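PDB 6FSF: GTPase-activating protein BEM3 from Saccharomyces cerevisiae S288C, which acts as a GTPase-activating protein for CDC42 and, less efficiently, for RHO1, and binds phosphatidylinositol 3-phosphate, this fragment holding its PX and PH domains. Local coordinates for residues V93-R96 with K97-N101; D81-L84 with F85-L88. All blocks are in the same frame, centred on the assembly; numbering follows the deposited sequence.

Interaction 1 of 2, residues V93-R96 with K97-N101; sequences VDTR and KNILN
Asp-94 and Asn-98, Thr-95 and Ile-99, and Arg-96 and Leu-100 meet one turn apart along helix 90-107 of the PX domain, each pair in the i to i+4 spacing of an alpha helix. The backbone supplies the regular bonds. Ile-99 N donates to Thr-95 O at 3.1 Å, and Leu-100 N reaches Arg-96 O at the same 3.1 Å. Lys-97 N to Val-93 O is a weak bond at 3.4 Å.

Among the side chains, the polar pair is loose. Asn-98 ND2 comes to 3.3 Å from Asp-94 OD2, a weak bond bent to 120° at the hydrogen, with the amide and carboxylate planes 85° apart. Asp-94 has CG anti to the backbone N (chi1 -177°), which turns the carboxylate toward the next turn and Asn-98; its other oxygen, OD1, takes a hydrogen bond from Asn-205 ND2 in the PH domain. Lys-97 touches Thr-229, so this side of the helix meets the neighbouring domain.

The apolar contact runs along a different side. Thr-95 CG2 and Ile-99 CD1 lie 4.0 Å apart, their side chains pointing the same way, while Thr-95 OG1 turns back to the carbonyl of Thr-91. Leu-100 folds over the backbone instead, with CG 3.3 Å from Arg-96 O, and also touches Thr-26 of strand 19-29.

Arg-96 is buried, and its polar end is held from outside the helix: NE bonds Thr-26 OG1 and NH1 bonds Leu-84 O. From CG to NE the chain is extended, and Val-93 CG2 sits over the centre of one guanidinium face, 4.1 Å above its plane.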
loop_
_atom_site.group_PDB
_atom_site.type_symbol
_atom_site.label_atom_id
_atom_site.label_comp_id
_atom_site.label_asym_id
_atom_site.label_seq_id
_atom_site.Cartn_x
_atom_site.Cartn_y
_atom_site.Cartn_z
ATOM N N VAL A 93 8.163 1.708 4.367
ATOM C CA VAL A 93 6.968 1.336 3.612
ATOM C C VAL A 93 6.016 0.535 4.488
ATOM O O VAL A 93 4.797 0.755 4.479
ATOM C CB VAL A 93 7.366 0.552 2.348
ATOM C CG1 VAL A 93 6.144 -0.062 1.685
ATOM C CG2 VAL A 93 8.108 1.457 1.382
ATOM N N ASP A 94 6.562 -0.405 5.262
ATOM C CA ASP A 94 5.746 -1.197 6.178
ATOM C C ASP A 94 5.093 -0.318 7.235
ATOM O O ASP A 94 3.916 -0.494 7.567
ATOM C CB ASP A 94 6.608 -2.273 6.841
ATOM C CG ASP A 94 5.805 -3.184 7.749
ATOM O OD1 ASP A 94 5.655 -4.377 7.411
ATOM O OD2 ASP A 94 5.319 -2.710 8.796
ATOM N N THR A 95 5.845 0.642 7.775
ATOM C CA THR A 95 5.347 1.430 8.897
ATOM C C THR A 95 4.250 2.394 8.457
ATOM O O THR A 95 3.182 2.457 9.079
ATOM C CB THR A 95 6.499 2.187 9.559
ATOM O OG1 THR A 95 7.477 1.251 10.033
ATOM C CG2 THR A 95 5.992 3.002 10.732
ATOM N N ARG A 96 4.491 3.146 7.377
ATOM C CA ARG A 96 3.546 4.181 6.965
ATOM C C ARG A 96 2.206 3.591 6.546
ATOM O O ARG A 96 1.176 4.273 6.628
ATOM C CB ARG A 96 4.145 5.015 5.832
ATOM C CG ARG A 96 4.260 4.293 4.493
ATOM C CD ARG A 96 5.204 5.035 3.554
ATOM N NE ARG A 96 5.090 4.589 2.170
ATOM C CZ ARG A 96 5.896 4.987 1.189
ATOM N NH1 ARG A 96 6.882 5.836 1.443
ATOM N NH2 ARG A 96 5.718 4.532 -0.045
ATOM N N LYS A 97 2.194 2.332 6.103
ATOM C CA LYS A 97 0.934 1.680 5.767
ATOM C C LYS A 97 0.111 1.395 7.018
ATOM O O LYS A 97 -1.123 1.495 6.994
ATOM C CB LYS A 97 1.215 0.395 4.991
ATOM C CG LYS A 97 -0.014 -0.389 4.563
ATOM C CD LYS A 97 0.404 -1.576 3.712
ATOM C CE LYS A 97 -0.732 -2.561 3.525
ATOM N NZ LYS A 97 -1.237 -3.069 4.829
ATOM N N ASN A 98 0.774 1.049 8.125
ATOM C CA ASN A 98 0.051 0.791 9.366
ATOM C C ASN A 98 -0.507 2.078 9.958
ATOM O O ASN A 98 -1.626 2.091 10.488
ATOM C CB ASN A 98 0.964 0.094 10.376
ATOM C CG ASN A 98 1.452 -1.253 9.887
ATOM O OD1 ASN A 98 0.791 -1.912 9.085
ATOM N ND2 ASN A 98 2.612 -1.675 10.375
ATOM N N ILE A 99 0.258 3.169 9.886
ATOM C CA ILE A 99 -0.226 4.445 10.404
ATOM C C ILE A 99 -1.425 4.923 9.596
ATOM O O ILE A 99 -2.401 5.443 10.151
ATOM C CB ILE A 99 0.909 5.486 10.402
ATOM C CG1 ILE A 99 2.109 4.973 11.201
ATOM C CG2 ILE A 99 0.414 6.823 10.945
ATOM C CD1 ILE A 99 3.261 5.935 11.251
ATOM N N LEU A 100 -1.369 4.760 8.271
ATOM C CA LEU A 100 -2.489 5.174 7.432
ATOM C C LEU A 100 -3.731 4.339 7.718
ATOM O O LEU A 100 -4.854 4.853 7.678
ATOM C CB LEU A 100 -2.101 5.085 5.957
ATOM C CG LEU A 100 -1.215 6.213 5.426
ATOM C CD1 LEU A 100 -0.625 5.839 4.077
ATOM C CD2 LEU A 100 -2.005 7.509 5.325
ATOM N N ASN A 101 -3.550 3.048 8.008
ATOM C CA ASN A 101 -4.679 2.210 8.402
ATOM C C ASN A 101 -5.323 2.729 9.683
ATOM O O ASN A 101 -6.550 2.857 9.769
ATOM C CB ASN A 101 -4.224 0.761 8.575
ATOM C CG ASN A 101 -4.650 -0.122 7.422
ATOM O OD1 ASN A 101 -5.759 0.008 6.905
ATOM N ND2 ASN A 101 -3.769 -1.026 7.011
#

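Interaction 2 of 2, residues D81-L84 with F85-L88; sequences DRQL and FQTL
Phe-85 folds back against the turn that leads into it. Its amide N donates to Arg-82 O at 3.2 Å, and its ring also meets the backbone of Asp-81: CD2 lies 3.7 Å from Asp-81 O, which sits at the ring edge and in its plane. With CG anti to its own carbonyl carbon (chi1 -69°), the ring swings back alongside the preceding peptide, which brings CD2 to 3.7 Å from Leu-84 C and 4.2 Å from Leu-84 CB.

Residues 82-84 form a short 3-10 turn, with Leu-84 N bonded to Asp-81 O. The Phe-85 bond has the same i to i+3 spacing, as does a weak one from Gln-86 N to Gln-83 O at 3.3 Å. The turn lies in the loop between helices 57-70 and 90-107, the connection that in PX domains carries the proline-rich segment. Phe-85 bridges the two helices, touching Ile-57 and Arg-61 on one and Arg-96 on the other. An alanine in its place would probably open a gap between the helices and leave the guanidinium of Arg-96 without its aromatic neighbour.

Leu-84 packs on Lys-92 and Ile-99 of helix 90-107. Gln-86, on the solvent side, is extended beyond CG and runs beside Gln-83, the two amide planes 43° apart. Its CG presses on Arg-82 O at 3.2 Å, the same carbonyl oxygen that accepts the bond from Phe-85 N.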
loop_
_atom_site.group_PDB
_atom_site.type_symbol
_atom_site.label_atom_id
_atom_site.label_comp_id
_atom_site.label_asym_id
_atom_site.label_seq_id
_atom_site.Cartn_x
_atom_site.Cartn_y
_atom_site.Cartn_z
ATOM N N ASP A 81 4.620 10.624 9.131
ATOM C CA ASP A 81 5.553 11.728 8.956
ATOM C C ASP A 81 6.029 11.814 7.509
ATOM O O ASP A 81 6.040 10.824 6.772
ATOM C CB ASP A 81 6.745 11.560 9.900
ATOM C CG ASP A 81 7.648 12.777 9.923
ATOM O OD1 ASP A 81 7.210 13.853 9.466
ATOM O OD2 ASP A 81 8.795 12.660 10.405
ATOM N N ARG A 82 6.426 13.024 7.105
ATOM C CA ARG A 82 6.919 13.243 5.750
ATOM C C ARG A 82 8.223 12.502 5.485
ATOM O O ARG A 82 8.543 12.233 4.323
ATOM C CB ARG A 82 7.111 14.740 5.496
ATOM C CG ARG A 82 5.902 15.592 5.856
ATOM C CD ARG A 82 6.134 17.054 5.512
ATOM N NE ARG A 82 6.145 17.277 4.070
ATOM C CZ ARG A 82 5.088 17.677 3.373
ATOM N NH1 ARG A 82 3.936 17.904 3.989
ATOM N NH2 ARG A 82 5.181 17.857 2.063
ATOM N N GLN A 83 8.980 12.166 6.534
ATOM C CA GLN A 83 10.230 11.432 6.350
ATOM C C GLN A 83 9.985 9.995 5.907
ATOM O O GLN A 83 10.855 9.387 5.274
ATOM C CB GLN A 83 11.048 11.450 7.642
ATOM C CG GLN A 83 11.937 12.676 7.815
ATOM C CD GLN A 83 11.151 13.953 8.045
ATOM O OE1 GLN A 83 9.959 13.919 8.354
ATOM N NE2 GLN A 83 11.819 15.090 7.899
ATOM N N LEU A 84 8.819 9.433 6.231
ATOM C CA LEU A 84 8.472 8.094 5.776
ATOM C C LEU A 84 8.271 8.022 4.268
ATOM O O LEU A 84 8.193 6.915 3.725
ATOM C CB LEU A 84 7.209 7.609 6.491
ATOM C CG LEU A 84 7.325 7.371 7.998
ATOM C CD1 LEU A 84 5.972 7.026 8.602
ATOM C CD2 LEU A 84 8.331 6.272 8.287
ATOM N N PHE A 85 8.190 9.165 3.584
ATOM C CA PHE A 85 7.973 9.221 2.145
ATOM C C PHE A 85 9.146 9.848 1.399
ATOM O O PHE A 85 8.983 10.277 0.252
ATOM C CB PHE A 85 6.690 9.995 1.831
ATOM C CG PHE A 85 5.431 9.291 2.245
ATOM C CD1 PHE A 85 4.738 8.494 1.347
ATOM C CD2 PHE A 85 4.931 9.431 3.529
ATOM C CE1 PHE A 85 3.574 7.848 1.722
ATOM C CE2 PHE A 85 3.769 8.788 3.912
ATOM C CZ PHE A 85 3.089 7.995 3.008
ATOM N N GLN A 86 10.322 9.920 2.027
ATOM C CA GLN A 86 11.467 10.601 1.430
ATOM C C GLN A 86 12.473 9.625 0.829
ATOM O O GLN A 86 12.691 9.629 -0.385
ATOM C CB GLN A 86 12.135 11.504 2.471
ATOM C CG GLN A 86 11.324 12.758 2.792
ATOM C CD GLN A 86 12.071 13.735 3.678
ATOM O OE1 GLN A 86 13.261 13.568 3.940
ATOM N NE2 GLN A 86 11.371 14.766 4.142
ATOM N N THR A 87 13.091 8.786 1.653
ATOM C CA THR A 87 14.006 7.752 1.180
ATOM C C THR A 87 13.287 6.411 1.248
ATOM O O THR A 87 12.840 5.995 2.322
ATOM C CB THR A 87 15.300 7.717 2.000
ATOM O OG1 THR A 87 15.045 7.123 3.281
ATOM C CG2 THR A 87 15.839 9.124 2.202
ATOM N N LEU A 88 13.168 5.745 0.100
ATOM C CA LEU A 88 12.432 4.488 0.008
ATOM C C LEU A 88 13.200 3.357 0.688
ATOM O O LEU A 88 14.304 3.003 0.256
ATOM C CB LEU A 88 12.160 4.135 -1.452
ATOM C CG LEU A 88 11.236 2.936 -1.694
ATOM C CD1 LEU A 88 9.825 3.270 -1.251
ATOM C CD2 LEU A 88 11.247 2.474 -3.150
#

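From the N terminus, the chain passes strand 19-29 and helix 57-70 before it reaches interaction 2, in the loop that follows. Interaction 1 comes next, on helix 90-107. Both are local contacts within an unbroken stretch: interaction 2 closes no more than the tight turn around 82-84, and interaction 1 closes single turns of the helix. The two are in series, and neither nests in nor crosses the other. They meet in space, their centres about 11 Å apart, and Val-93 CG2 packs 3.6 Å from Leu-88 CD1. Together they fasten the loop after helix 57-70 to helix 90-107, which in turn rests on strand 19-29.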